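Local coordinates for protein MPT synthase subunit 2 (Burkholderia ambifaria, PDB 7L32) that probably acts as the catalytic large subunit (MoaE) of molybdopterin synthase, the enzyme that puts dithiolene sulfur into the pterin precursor during molybdenum cofactor biosynthesis, at residues T16-L21 / L98-M103; P33-L38 / A105-H110; M57-Y62 / I88-G93; E71-E76 / M122-T127. One frame throughout, in Å; residues are numbered along the deposited sequence.

Contact 1. Residues T16-L21 / L98-M103; sequences TDDFDL and LDQIVM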
loop_
_atom_site.group_PDB
_atom_site.type_symbol
_atom_site.label_atom_id
_atom_site.label_comp_id
_atom_site.label_asym_id
_atom_site.label_seq_id
_atom_site.Cartn_x
_atom_site.Cartn_y
_atom_site.Cartn_z
ATOM N N THR A 16 1.322 19.308 11.148
ATOM C CA THR A 16 2.775 19.374 11.266
ATOM C C THR A 16 3.341 18.164 11.999
ATOM O O THR A 16 4.454 17.726 11.683
ATOM C CB THR A 16 3.228 20.650 11.990
ATOM O OG1 THR A 16 2.691 20.685 13.318
ATOM C CG2 THR A 16 2.808 21.920 11.223
ATOM N N ASP A 17 2.609 17.630 12.973
ATOM C CA ASP A 17 3.078 16.475 13.721
ATOM C C ASP A 17 3.264 15.279 12.792
ATOM O O ASP A 17 2.616 15.157 11.749
ATOM C CB ASP A 17 2.091 16.096 14.827
ATOM C CG ASP A 17 2.134 17.028 16.011
ATOM O OD1 ASP A 17 3.163 17.718 16.226
ATOM O OD2 ASP A 17 1.127 17.044 16.754
ATOM N N ASP A 18 4.154 14.379 13.188
ATOM C CA ASP A 18 4.288 13.136 12.447
ATOM C C ASP A 18 3.070 12.243 12.700
ATOM O O ASP A 18 2.319 12.438 13.658
ATOM C CB ASP A 18 5.577 12.420 12.846
ATOM C CG ASP A 18 6.049 11.442 11.785
ATOM O OD1 ASP A 18 5.409 11.360 10.706
ATOM O OD2 ASP A 18 7.063 10.758 12.038
ATOM N N PHE A 19 2.857 11.272 11.812
ATOM C CA PHE A 19 1.726 10.363 11.934
ATOM C C PHE A 19 2.217 8.942 12.210
ATOM O O PHE A 19 3.387 8.611 12.002
ATOM C CB PHE A 19 0.826 10.394 10.680
ATOM C CG PHE A 19 1.555 10.167 9.364
ATOM C CD1 PHE A 19 1.882 8.875 8.942
ATOM C CD2 PHE A 19 1.872 11.235 8.538
ATOM C CE1 PHE A 19 2.548 8.666 7.739
ATOM C CE2 PHE A 19 2.527 11.036 7.323
ATOM C CZ PHE A 19 2.871 9.742 6.923
ATOM N N ASP A 20 1.302 8.113 12.712
ATOM C CA ASP A 20 1.557 6.710 13.042
ATOM C C ASP A 20 0.745 5.858 12.069
ATOM O O ASP A 20 -0.476 5.751 12.207
ATOM C CB ASP A 20 1.157 6.452 14.496
ATOM C CG ASP A 20 1.405 5.007 14.965
ATOM O OD1 ASP A 20 1.453 4.057 14.149
ATOM O OD2 ASP A 20 1.518 4.836 16.190
ATOM N N LEU A 21 1.428 5.224 11.111
ATOM C CA LEU A 21 0.743 4.425 10.094
ATOM C C LEU A 21 -0.173 3.374 10.725
ATOM O O LEU A 21 -1.330 3.229 10.313
ATOM C CB LEU A 21 1.767 3.755 9.172
ATOM C CG LEU A 21 1.211 2.886 8.036
ATOM C CD1 LEU A 21 0.349 3.697 7.056
ATOM C CD2 LEU A 21 2.347 2.213 7.296
ATOM N N LEU A 98 14.420 11.540 5.301
ATOM C CA LEU A 98 13.882 10.328 5.906
ATOM C C LEU A 98 12.559 10.584 6.631
ATOM O O LEU A 98 11.888 9.620 7.002
ATOM C CB LEU A 98 14.869 9.629 6.866
ATOM C CG LEU A 98 16.237 9.295 6.268
ATOM C CD1 LEU A 98 17.152 8.631 7.300
ATOM C CD2 LEU A 98 16.100 8.445 5.017
ATOM N N ASP A 99 12.146 11.841 6.825
ATOM C CA ASP A 99 10.860 12.117 7.455
ATOM C C ASP A 99 9.714 11.632 6.576
ATOM O O ASP A 99 9.751 11.773 5.352
ATOM C CB ASP A 99 10.672 13.621 7.677
ATOM C CG ASP A 99 11.452 14.157 8.862
ATOM O OD1 ASP A 99 12.041 13.376 9.640
ATOM O OD2 ASP A 99 11.490 15.390 8.986
ATOM N N GLN A 100 8.665 11.123 7.216
ATOM C CA GLN A 100 7.416 10.859 6.510
ATOM C C GLN A 100 6.789 12.163 6.038
ATOM O O GLN A 100 6.752 13.151 6.780
ATOM C CB GLN A 100 6.435 10.124 7.421
ATOM C CG GLN A 100 6.893 8.731 7.831
ATOM C CD GLN A 100 5.891 8.007 8.722
ATOM O OE1 GLN A 100 5.580 6.839 8.490
ATOM N NE2 GLN A 100 5.406 8.687 9.765
ATOM N N ILE A 101 6.278 12.156 4.808
ATOM C CA ILE A 101 5.571 13.311 4.226
ATOM C C ILE A 101 4.069 13.080 4.189
ATOM O O ILE A 101 3.281 13.938 4.580
ATOM C CB ILE A 101 6.088 13.602 2.797
ATOM C CG1 ILE A 101 7.579 13.896 2.783
ATOM C CG2 ILE A 101 5.323 14.766 2.162
ATOM C CD1 ILE A 101 8.150 13.847 1.374
ATOM N N VAL A 102 3.649 11.936 3.665
ATOM C CA VAL A 102 2.248 11.754 3.313
ATOM C C VAL A 102 1.936 10.276 3.446
ATOM O O VAL A 102 2.790 9.431 3.177
ATOM C CB VAL A 102 1.974 12.275 1.884
ATOM C CG1 VAL A 102 2.903 11.619 0.871
ATOM C CG2 VAL A 102 0.513 12.097 1.480
ATOM N N MET A 103 0.729 9.973 3.902
ATOM C CA MET A 103 0.224 8.610 3.823
ATOM C C MET A 103 -1.167 8.631 3.217
ATOM O O MET A 103 -1.969 9.535 3.489
ATOM C CB MET A 103 0.197 7.919 5.202
ATOM C CG MET A 103 -0.695 8.545 6.268
ATOM S SD MET A 103 -1.206 7.198 7.391
ATOM C CE MET A 103 -2.425 6.430 6.359
HETATM O O HOH W 1 8.868 10.610 9.963
HETATM O O HOH W 2 4.480 5.515 10.564
#

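Contact 2. Residues P33-L38 / A105-H110; sequences PKIGAL and ATVASH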
loop_
_atom_site.group_PDB
_atom_site.type_symbol
_atom_site.label_atom_id
_atom_site.label_comp_id
_atom_site.label_asym_id
_atom_site.label_seq_id
_atom_site.Cartn_x
_atom_site.Cartn_y
_atom_site.Cartn_z
ATOM N N PRO A 33 -16.147 -2.090 9.126
ATOM C CA PRO A 33 -16.092 -3.397 9.809
ATOM C C PRO A 33 -16.248 -4.620 8.900
ATOM O O PRO A 33 -15.930 -5.733 9.351
ATOM C CB PRO A 33 -17.242 -3.309 10.825
ATOM C CG PRO A 33 -18.217 -2.296 10.218
ATOM C CD PRO A 33 -17.309 -1.276 9.557
ATOM N N LYS A 34 -16.746 -4.477 7.669
ATOM C CA LYS A 34 -17.092 -5.641 6.858
ATOM C C LYS A 34 -16.173 -5.847 5.663
ATOM O O LYS A 34 -16.402 -6.769 4.878
ATOM C CB LYS A 34 -18.551 -5.551 6.378
ATOM C CG LYS A 34 -19.567 -5.399 7.511
ATOM C CD LYS A 34 -19.537 -6.585 8.480
ATOM C CE LYS A 34 -20.276 -7.779 7.908
ATOM N NZ LYS A 34 -20.428 -8.822 8.941
ATOM N N ILE A 35 -15.143 -5.026 5.489
ATOM C CA ILE A 35 -14.231 -5.228 4.367
ATOM C C ILE A 35 -12.814 -5.241 4.909
ATOM O O ILE A 35 -12.513 -4.573 5.903
ATOM C CB ILE A 35 -14.412 -4.172 3.252
ATOM C CG1 ILE A 35 -14.332 -2.738 3.812
ATOM C CG2 ILE A 35 -15.752 -4.390 2.528
ATOM C CD1 ILE A 35 -14.547 -1.681 2.739
ATOM N N GLY A 36 -11.948 -6.044 4.275
ATOM C CA GLY A 36 -10.625 -6.293 4.822
ATOM C C GLY A 36 -9.384 -6.128 3.950
ATOM O O GLY A 36 -8.295 -6.480 4.409
ATOM N N ALA A 37 -9.498 -5.651 2.709
ATOM C CA ALA A 37 -8.327 -5.490 1.850
ATOM C C ALA A 37 -7.849 -4.059 2.016
ATOM O O ALA A 37 -8.602 -3.132 1.706
ATOM C CB ALA A 37 -8.670 -5.774 0.389
ATOM N N LEU A 38 -6.629 -3.869 2.512
ATOM C CA LEU A 38 -6.139 -2.520 2.814
ATOM C C LEU A 38 -4.860 -2.240 2.034
ATOM O O LEU A 38 -3.884 -2.982 2.153
ATOM C CB LEU A 38 -5.923 -2.379 4.332
ATOM C CG LEU A 38 -5.425 -1.009 4.800
ATOM C CD1 LEU A 38 -6.195 -0.538 6.042
ATOM C CD2 LEU A 38 -3.981 -1.219 5.150
ATOM N N ALA A 105 -4.258 5.686 2.696
ATOM C CA ALA A 105 -4.708 4.307 2.931
ATOM C C ALA A 105 -6.122 4.148 2.382
ATOM O O ALA A 105 -6.962 5.044 2.541
ATOM C CB ALA A 105 -4.681 3.967 4.423
ATOM N N THR A 106 -6.391 3.015 1.728
ATOM C CA THR A 106 -7.720 2.717 1.222
ATOM C C THR A 106 -8.094 1.314 1.668
ATOM O O THR A 106 -7.225 0.466 1.867
ATOM C CB THR A 106 -7.821 2.800 -0.308
ATOM O OG1 THR A 106 -6.963 1.813 -0.921
ATOM C CG2 THR A 106 -7.448 4.215 -0.828
ATOM N N VAL A 107 -9.385 1.081 1.851
ATOM C CA VAL A 107 -9.877 -0.253 2.179
ATOM C C VAL A 107 -11.013 -0.586 1.225
ATOM O O VAL A 107 -11.770 0.296 0.795
ATOM C CB VAL A 107 -10.313 -0.380 3.664
ATOM C CG1 VAL A 107 -11.441 0.609 4.038
ATOM C CG2 VAL A 107 -10.723 -1.819 4.002
ATOM N N ALA A 108 -11.111 -1.872 0.875
ATOM C CA ALA A 108 -12.131 -2.354 -0.032
ATOM C C ALA A 108 -12.401 -3.815 0.294
ATOM O O ALA A 108 -11.680 -4.451 1.068
ATOM C CB ALA A 108 -11.688 -2.204 -1.494
ATOM N N SER A 109 -13.443 -4.358 -0.323
ATOM C CA SER A 109 -13.697 -5.778 -0.139
ATOM C C SER A 109 -12.611 -6.631 -0.792
ATOM O O SER A 109 -12.344 -7.749 -0.327
ATOM C CB SER A 109 -15.083 -6.141 -0.688
ATOM O OG SER A 109 -15.140 -5.951 -2.086
ATOM N N HIS A 110 -11.989 -6.140 -1.865
ATOM C CA HIS A 110 -10.997 -6.925 -2.596
ATOM C C HIS A 110 -9.796 -6.060 -2.975
ATOM O O HIS A 110 -9.897 -4.828 -3.095
ATOM C CB HIS A 110 -11.656 -7.573 -3.823
ATOM C CG HIS A 110 -12.786 -8.497 -3.464
ATOM N ND1 HIS A 110 -14.114 -8.132 -3.560
ATOM C CD2 HIS A 110 -12.782 -9.770 -2.998
ATOM C CE1 HIS A 110 -14.878 -9.140 -3.174
ATOM N NE2 HIS A 110 -14.093 -10.147 -2.828
HETATM O O HOH W 3 -12.434 -7.904 2.349
#

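Contact 3. Residues M57-Y62 / I88-G93; sequences MELEHY and IVHRVG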
loop_
_atom_site.group_PDB
_atom_site.type_symbol
_atom_site.label_atom_id
_atom_site.label_comp_id
_atom_site.label_asym_id
_atom_site.label_seq_id
_atom_site.Cartn_x
_atom_site.Cartn_y
_atom_site.Cartn_z
ATOM N N MET A 57 13.414 20.371 3.412
ATOM C CA MET A 57 12.208 20.696 2.663
ATOM C C MET A 57 11.239 21.435 3.575
ATOM O O MET A 57 10.868 20.925 4.637
ATOM C CB MET A 57 11.572 19.421 2.099
ATOM C CG MET A 57 10.234 19.632 1.374
ATOM S SD MET A 57 9.351 18.117 0.923
ATOM C CE MET A 57 10.687 16.929 0.767
ATOM N N GLU A 58 10.842 22.642 3.163
ATOM C CA GLU A 58 9.818 23.415 3.852
ATOM C C GLU A 58 8.585 23.414 2.956
ATOM O O GLU A 58 8.603 24.017 1.876
ATOM C CB GLU A 58 10.286 24.838 4.142
ATOM C CG GLU A 58 11.328 24.939 5.241
ATOM C CD GLU A 58 11.222 26.232 6.014
ATOM O OE1 GLU A 58 10.091 26.742 6.154
ATOM O OE2 GLU A 58 12.269 26.755 6.454
ATOM N N LEU A 59 7.524 22.749 3.419
ATOM C CA LEU A 59 6.256 22.595 2.713
ATOM C C LEU A 59 5.180 23.421 3.399
ATOM O O LEU A 59 5.076 23.411 4.629
ATOM C CB LEU A 59 5.768 21.135 2.700
ATOM C CG LEU A 59 6.000 20.248 1.488
ATOM C CD1 LEU A 59 5.230 18.919 1.665
ATOM C CD2 LEU A 59 5.583 20.983 0.226
ATOM N N GLU A 60 4.343 24.083 2.600
ATOM C CA GLU A 60 3.193 24.811 3.116
ATOM C C GLU A 60 1.981 24.521 2.247
ATOM O O GLU A 60 2.101 24.312 1.038
ATOM C CB GLU A 60 3.455 26.333 3.172
ATOM C CG GLU A 60 4.382 26.791 4.303
ATOM C CD GLU A 60 4.154 26.056 5.625
ATOM O OE1 GLU A 60 2.977 25.827 6.007
ATOM O OE2 GLU A 60 5.156 25.695 6.285
ATOM N N HIS A 61 0.818 24.504 2.881
ATOM C CA HIS A 61 -0.454 24.304 2.207
ATOM C C HIS A 61 -1.217 25.626 2.210
ATOM O O HIS A 61 -0.751 26.629 2.757
ATOM C CB HIS A 61 -1.268 23.200 2.892
ATOM C CG HIS A 61 -1.761 23.578 4.258
ATOM N ND1 HIS A 61 -0.917 24.003 5.261
ATOM C CD2 HIS A 61 -3.011 23.616 4.779
ATOM C CE1 HIS A 61 -1.621 24.276 6.345
ATOM N NE2 HIS A 61 -2.896 24.051 6.079
ATOM N N TYR A 62 -2.392 25.626 1.564
ATOM C CA TYR A 62 -3.320 26.757 1.590
ATOM C C TYR A 62 -4.446 26.388 2.555
ATOM O O TYR A 62 -5.311 25.571 2.204
ATOM C CB TYR A 62 -3.862 27.027 0.180
ATOM C CG TYR A 62 -4.649 28.335 -0.039
ATOM C CD1 TYR A 62 -5.386 28.924 0.981
ATOM C CD2 TYR A 62 -4.660 28.949 -1.287
ATOM C CE1 TYR A 62 -6.111 30.106 0.765
ATOM C CE2 TYR A 62 -5.374 30.127 -1.513
ATOM C CZ TYR A 62 -6.102 30.698 -0.484
ATOM O OH TYR A 62 -6.815 31.865 -0.703
ATOM N N ILE A 88 -6.368 10.099 4.285
ATOM C CA ILE A 88 -5.197 10.842 3.826
ATOM C C ILE A 88 -4.686 11.679 4.990
ATOM O O ILE A 88 -5.465 12.414 5.617
ATOM C CB ILE A 88 -5.520 11.765 2.631
ATOM C CG1 ILE A 88 -6.181 10.993 1.473
ATOM C CG2 ILE A 88 -4.224 12.515 2.157
ATOM C CD1 ILE A 88 -6.812 11.899 0.385
ATOM N N VAL A 89 -3.390 11.568 5.285
ATOM C CA VAL A 89 -2.719 12.485 6.216
ATOM C C VAL A 89 -1.507 13.061 5.498
ATOM O O VAL A 89 -0.648 12.310 5.021
ATOM C CB VAL A 89 -2.286 11.797 7.521
ATOM C CG1 VAL A 89 -1.676 12.836 8.501
ATOM C CG2 VAL A 89 -3.465 11.045 8.186
ATOM N N HIS A 90 -1.430 14.388 5.406
ATOM C CA HIS A 90 -0.293 15.020 4.756
ATOM C C HIS A 90 0.364 15.980 5.741
ATOM O O HIS A 90 -0.328 16.699 6.468
ATOM C CB HIS A 90 -0.728 15.762 3.478
ATOM C CG HIS A 90 0.373 15.938 2.475
ATOM N ND1 HIS A 90 1.529 16.637 2.748
ATOM C CD2 HIS A 90 0.468 15.550 1.178
ATOM C CE1 HIS A 90 2.302 16.653 1.673
ATOM N NE2 HIS A 90 1.680 16.003 0.705
ATOM N N ARG A 91 1.692 15.967 5.794
ATOM C CA ARG A 91 2.390 16.864 6.705
ATOM C C ARG A 91 2.803 18.139 5.984
ATOM O O ARG A 91 2.910 18.180 4.755
ATOM C CB ARG A 91 3.617 16.194 7.309
ATOM C CG ARG A 91 3.266 14.987 8.176
ATOM C CD ARG A 91 4.511 14.364 8.758
ATOM N NE ARG A 91 5.117 15.210 9.775
ATOM C CZ ARG A 91 6.377 15.111 10.173
ATOM N NH1 ARG A 91 7.207 14.238 9.624
ATOM N NH2 ARG A 91 6.819 15.913 11.143
ATOM N N VAL A 92 3.020 19.190 6.780
ATOM C CA VAL A 92 3.582 20.458 6.320
ATOM C C VAL A 92 4.633 20.899 7.335
ATOM O O VAL A 92 4.798 20.291 8.397
ATOM C CB VAL A 92 2.505 21.548 6.129
ATOM C CG1 VAL A 92 1.607 21.204 4.945
ATOM C CG2 VAL A 92 1.679 21.725 7.394
ATOM N N GLY A 93 5.351 21.964 6.998
ATOM C CA GLY A 93 6.421 22.457 7.840
ATOM C C GLY A 93 7.797 22.072 7.332
ATOM O O GLY A 93 8.002 21.752 6.161
#

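Contact 4. Residues E71-E76 / M122-T127; sequences EKIAAE and MDYLKT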
loop_
_atom_site.group_PDB
_atom_site.type_symbol
_atom_site.label_atom_id
_atom_site.label_comp_id
_atom_site.label_asym_id
_atom_site.label_seq_id
_atom_site.Cartn_x
_atom_site.Cartn_y
_atom_site.Cartn_z
ATOM N N GLU A 71 -10.316 16.405 -0.137
ATOM C CA GLU A 71 -11.650 15.823 0.009
ATOM C C GLU A 71 -12.272 15.528 -1.356
ATOM O O GLU A 71 -12.947 14.507 -1.529
ATOM C CB GLU A 71 -12.547 16.773 0.819
ATOM C CG GLU A 71 -12.167 16.860 2.301
ATOM C CD GLU A 71 -12.690 18.125 2.984
ATOM O OE1 GLU A 71 -13.471 18.889 2.358
ATOM O OE2 GLU A 71 -12.305 18.361 4.152
ATOM N N LYS A 72 -12.082 16.431 -2.324
ATOM C CA LYS A 72 -12.579 16.212 -3.682
ATOM C C LYS A 72 -11.914 15.001 -4.331
ATOM O O LYS A 72 -12.573 14.214 -5.029
ATOM C CB LYS A 72 -12.328 17.463 -4.523
ATOM C CG LYS A 72 -12.558 17.304 -6.012
ATOM C CD LYS A 72 -12.274 18.634 -6.761
ATOM C CE LYS A 72 -12.867 18.606 -8.178
ATOM N NZ LYS A 72 -12.493 19.786 -9.019
ATOM N N ILE A 73 -10.603 14.855 -4.130
ATOM C CA ILE A 73 -9.879 13.699 -4.673
ATOM C C ILE A 73 -10.431 12.402 -4.084
ATOM O O ILE A 73 -10.716 11.438 -4.808
ATOM C CB ILE A 73 -8.371 13.847 -4.396
ATOM C CG1 ILE A 73 -7.792 14.999 -5.223
ATOM C CG2 ILE A 73 -7.628 12.498 -4.655
ATOM C CD1 ILE A 73 -6.441 15.465 -4.733
ATOM N N ALA A 74 -10.591 12.356 -2.758
ATOM C CA ALA A 74 -11.116 11.133 -2.135
ATOM C C ALA A 74 -12.540 10.842 -2.589
ATOM O O ALA A 74 -12.907 9.678 -2.804
ATOM C CB ALA A 74 -11.056 11.251 -0.611
ATOM N N ALA A 75 -13.365 11.887 -2.732
ATOM C CA ALA A 75 -14.732 11.695 -3.209
ATOM C C ALA A 75 -14.754 11.111 -4.622
ATOM O O ALA A 75 -15.572 10.232 -4.924
ATOM C CB ALA A 75 -15.505 13.025 -3.164
ATOM N N GLU A 76 -13.873 11.597 -5.502
ATOM C CA GLU A 76 -13.780 11.054 -6.861
ATOM C C GLU A 76 -13.307 9.600 -6.858
ATOM O O GLU A 76 -13.814 8.782 -7.638
ATOM C CB GLU A 76 -12.857 11.917 -7.725
ATOM C CG GLU A 76 -12.545 11.336 -9.118
ATOM C CD GLU A 76 -13.774 11.209 -10.038
ATOM O OE1 GLU A 76 -14.878 11.734 -9.731
ATOM O OE2 GLU A 76 -13.633 10.576 -11.098
ATOM N N MET A 122 -3.058 8.977 -4.828
ATOM C CA MET A 122 -1.692 9.512 -4.801
ATOM C C MET A 122 -1.374 10.300 -6.070
ATOM O O MET A 122 -0.788 11.395 -5.998
ATOM C CB MET A 122 -0.646 8.385 -4.613
ATOM C CG MET A 122 -0.416 7.977 -3.125
ATOM S SD MET A 122 0.117 9.389 -2.088
ATOM C CE MET A 122 1.638 9.827 -2.905
ATOM N N ASP A 123 -1.745 9.765 -7.245
ATOM C CA ASP A 123 -1.482 10.468 -8.507
ATOM C C ASP A 123 -2.184 11.825 -8.530
ATOM O O ASP A 123 -1.602 12.833 -8.940
ATOM C CB ASP A 123 -1.963 9.636 -9.697
ATOM C CG ASP A 123 -1.042 8.465 -10.018
ATOM O OD1 ASP A 123 0.120 8.437 -9.547
ATOM O OD2 ASP A 123 -1.511 7.573 -10.748
ATOM N N TYR A 124 -3.459 11.846 -8.142
ATOM C CA TYR A 124 -4.250 13.084 -8.157
ATOM C C TYR A 124 -3.731 14.063 -7.108
ATOM O O TYR A 124 -3.605 15.274 -7.369
ATOM C CB TYR A 124 -5.714 12.702 -7.893
ATOM C CG TYR A 124 -6.842 13.648 -8.257
ATOM C CD1 TYR A 124 -6.611 14.973 -8.612
ATOM C CD2 TYR A 124 -8.170 13.220 -8.151
ATOM C CE1 TYR A 124 -7.673 15.841 -8.903
ATOM C CE2 TYR A 124 -9.243 14.081 -8.445
ATOM C CZ TYR A 124 -8.982 15.389 -8.816
ATOM O OH TYR A 124 -10.027 16.252 -9.104
ATOM N N LEU A 125 -3.392 13.549 -5.923
ATOM C CA LEU A 125 -2.779 14.375 -4.882
ATOM C C LEU A 125 -1.502 15.045 -5.384
ATOM O O LEU A 125 -1.325 16.271 -5.252
ATOM C CB LEU A 125 -2.480 13.499 -3.652
ATOM C CG LEU A 125 -1.890 14.121 -2.380
ATOM C CD1 LEU A 125 -2.241 13.222 -1.177
ATOM C CD2 LEU A 125 -0.364 14.315 -2.457
ATOM N N LYS A 126 -0.589 14.252 -5.956
ATOM C CA LYS A 126 0.728 14.775 -6.330
ATOM C C LYS A 126 0.645 15.783 -7.474
ATOM O O LYS A 126 1.476 16.701 -7.560
ATOM C CB LYS A 126 1.663 13.617 -6.691
ATOM C CG LYS A 126 2.158 12.838 -5.471
ATOM C CD LYS A 126 3.135 13.703 -4.646
ATOM C CE LYS A 126 3.673 12.983 -3.400
ATOM N NZ LYS A 126 4.680 13.814 -2.600
ATOM N N THR A 127 -0.361 15.663 -8.330
ATOM C CA THR A 127 -0.479 16.566 -9.462
ATOM C C THR A 127 -1.428 17.729 -9.213
ATOM O O THR A 127 -1.282 18.772 -9.869
ATOM C CB THR A 127 -0.918 15.789 -10.721
ATOM O OG1 THR A 127 -2.205 15.189 -10.506
ATOM C CG2 THR A 127 0.097 14.689 -11.046
HETATM O O HOH W 4 -9.558 18.682 -9.962
#

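Contact 1. Residues T16-L21 / L98-M103
Gln100, at the start of strand 100-108, grips the 16-21 loop through its amide: NE2 donates to Asp18 OD1 (2.8 Å) and to Phe19 O (3.0 Å), both acceptors lying close to the amide plane. The carboxylate stands almost perpendicular to that plane (89°), and Phe19 N reaches the same OD1 from the same face. Water 1 joins Asp18 OD2 to Gln100 N, while water 2 joins Gln100 OE1 to Leu21 N. Glutamine suits the site because its extended chain also lays the amide over one face of the Phe19 ring, the planes 26° apart. Ile101 and Val102, which form a classic beta bulge opposite Gly43, offer mainly backbone: Val102 N lies in plane at the ring's edge. Met103 closes the other face. With its CG turned between backbone N and carbonyl carbon (chi1 62°), Met103 CG sits 3.7 Å from the Phe19 ring centroid in a CH-pi contact, and Met103 SD, oblique to the ring, also meets Leu21 CD1 at 3.8 Å. The aromatic ring is thus clasped between the Gln100 amide and the Met103 CG methylene, while two N-H donors, a water and a weak long ion pair with Arg91 probably keep Asp18 ionised.

Contact 2. Residues P33-L38 / A105-H110
Ala37 and Ala108 form an antiparallel hydrogen-bonded pair, Ala37 N donating to Ala108 O (3.0 Å) and Ala108 N to Ala37 O (2.9 Å), and beyond it Leu38 and Val107 make a non-hydrogen-bonded pair with CA atoms 4.4 Å apart. Weaker CA-H...O contacts fill in between, from Val107 CA to Ala37 O and from Leu38 CA to Thr106 O (3.3 Å). Small alanines suit the first pair: the Ala37 methyl fits against the Ala108 carbonyl. Ala37 CB also lies 3.6 Å from His110 C, where the chain turns into helix 111-128. Strand 37-44 is the outermost strand of the main sheet within this chain, but Leu38 pairs with an antiparallel strand of the second subunit, so the sheet runs on through the dimer. Helix 21-30 covers the face bearing Leu38 and Val107, Val25 and Leu28 packing there; on the other face Ala37 meets Phe41 of the second subunit. Ahead of the strand, branched Ile35 folds over the end of strand 100-108. With Ile35 CG1 placed between backbone N and carbonyl carbon (chi1 53°), Ile35 CD1 packs on Ala108 CA, Ile35 CB rests 3.5 Å from Ala108 O, and Ile35 CG2 lies 3.6 Å from Ser109 CA. Where direct pairing stops, water 3 takes over, accepting from Gly36 N and donating to Ser109 O, both at 2.7 Å.

Contact 3. Residues M57-Y62 / I88-G93
Leu59 and Gly93 exchange two nearly straight backbone hydrogen bonds, Leu59 N to Gly93 O (3.0 Å, 169° at the hydrogen) and Gly93 N to Leu59 O (2.8 Å), as an antiparallel hydrogen-bonded pair. Glu58 CA adds a CA-H...O contact to Gly93 O at 3.4 Å. Glycine suits the position because its backbone, at phi 102°, takes a shape that would push a beta carbon against the preceding carbonyl oxygen. A third hydrogen bond lies within 88-93: His90 ND1 gives its hydrogen to Arg91 O (2.9 Å), almost exactly in the ring plane, and so fixes the ring's rotation. Here the chain passes from the main sheet, whose strand 85-91 ends at Arg91, into a small antiparallel sheet of strands 93-95, 57-61, 131-136 and 141-145. This two-sheet layout agrees with the alpha/beta-hammerhead fold to which MoaE proteins belong. Van der Waals contacts fill the angle between the sheets. Leu59 CD1 comes to the edge of the His90 ring, 3.7 Å from His90 CE1, while Phe131 stacks on that ring. Compact, branched Val92 packs against strand 57-61, its CB 3.5 Å from Leu59 O and its CG1 3.8 Å from His61 ND1. The Val92 and His61 side chains cross at about a right angle, with Val92 CG1 oblique to the imidazole. His61 ND1 is buried here and has no hydrogen-bonding partner in the model.

Contact 4. Residues E71-E76 / M122-T127
Lys72 runs its extended chain across the phenol end of Tyr124 at about a right angle, Lys72 CE lying 3.8 Å from Tyr124 OH. Water 4 sits between the polar ends, 2.6 Å from Tyr124 OH and weakly bound to Lys72 NZ. A long, flexible lysine suits this exposed edge of the helix pair, its methylenes packing while the ammonium stays at the surface. Ile73, one residue on, carries the contact. Ile73 CG1 stands over the centre of the Tyr124 ring, 3.3 Å from the centroid and 9° off the normal, a close CH-pi contact. Tyr124 CG lies opposite its own backbone N (chi1 -161°), which sends the phenol across to the other helix; chi2 then turns a face to Ile73. Both branches of isoleucine are used: Ile73 CG2 presses on Tyr124 CD2 at 3.6 Å, and Ile73 CD1 reaches on to the backbone of Leu125. Ala74 packs on Val86 of strand 85-91, as Leu125 does on Ile88 and His90. Glu76 touches the ring edge with CB (4.3 Å from Tyr124 CE2), while its carboxylate turns off to salt bridges with Arg79 and Arg80. Segments 71-76 and 122-127 run nearly antiparallel (155°), their axes 9.9 Å apart. No direct hydrogen bond joins them, so their association rests on apolar and CH-pi packing, with the amphipathic tyrosine packing its ring on Ile73 while its hydroxyl meets water 4.

Strand 100-108 ties contact 1 to contact 2: its start holds the loop before helix 21-30, its end pairs with strand 37-44, and the centres are 22 Å apart. Contact 3 lies about 10 Å from contact 1, centre to centre, and is joined to it by probable backbone hydrogen bonds, Ile101 O to Arg91 N (2.8 Å) and Met103 N to Val89 O (2.9 Å). Contact 4 packs helices on this sheet: Leu125 touches Val102 of contact 1 as well as Ile88 and His90 of contact 3. Contacts 1, 2 and 4 all touch the second subunit, whereas no other chain of the assembly touches 57-62 or 88-93. No ligand marks an active site among these contacts.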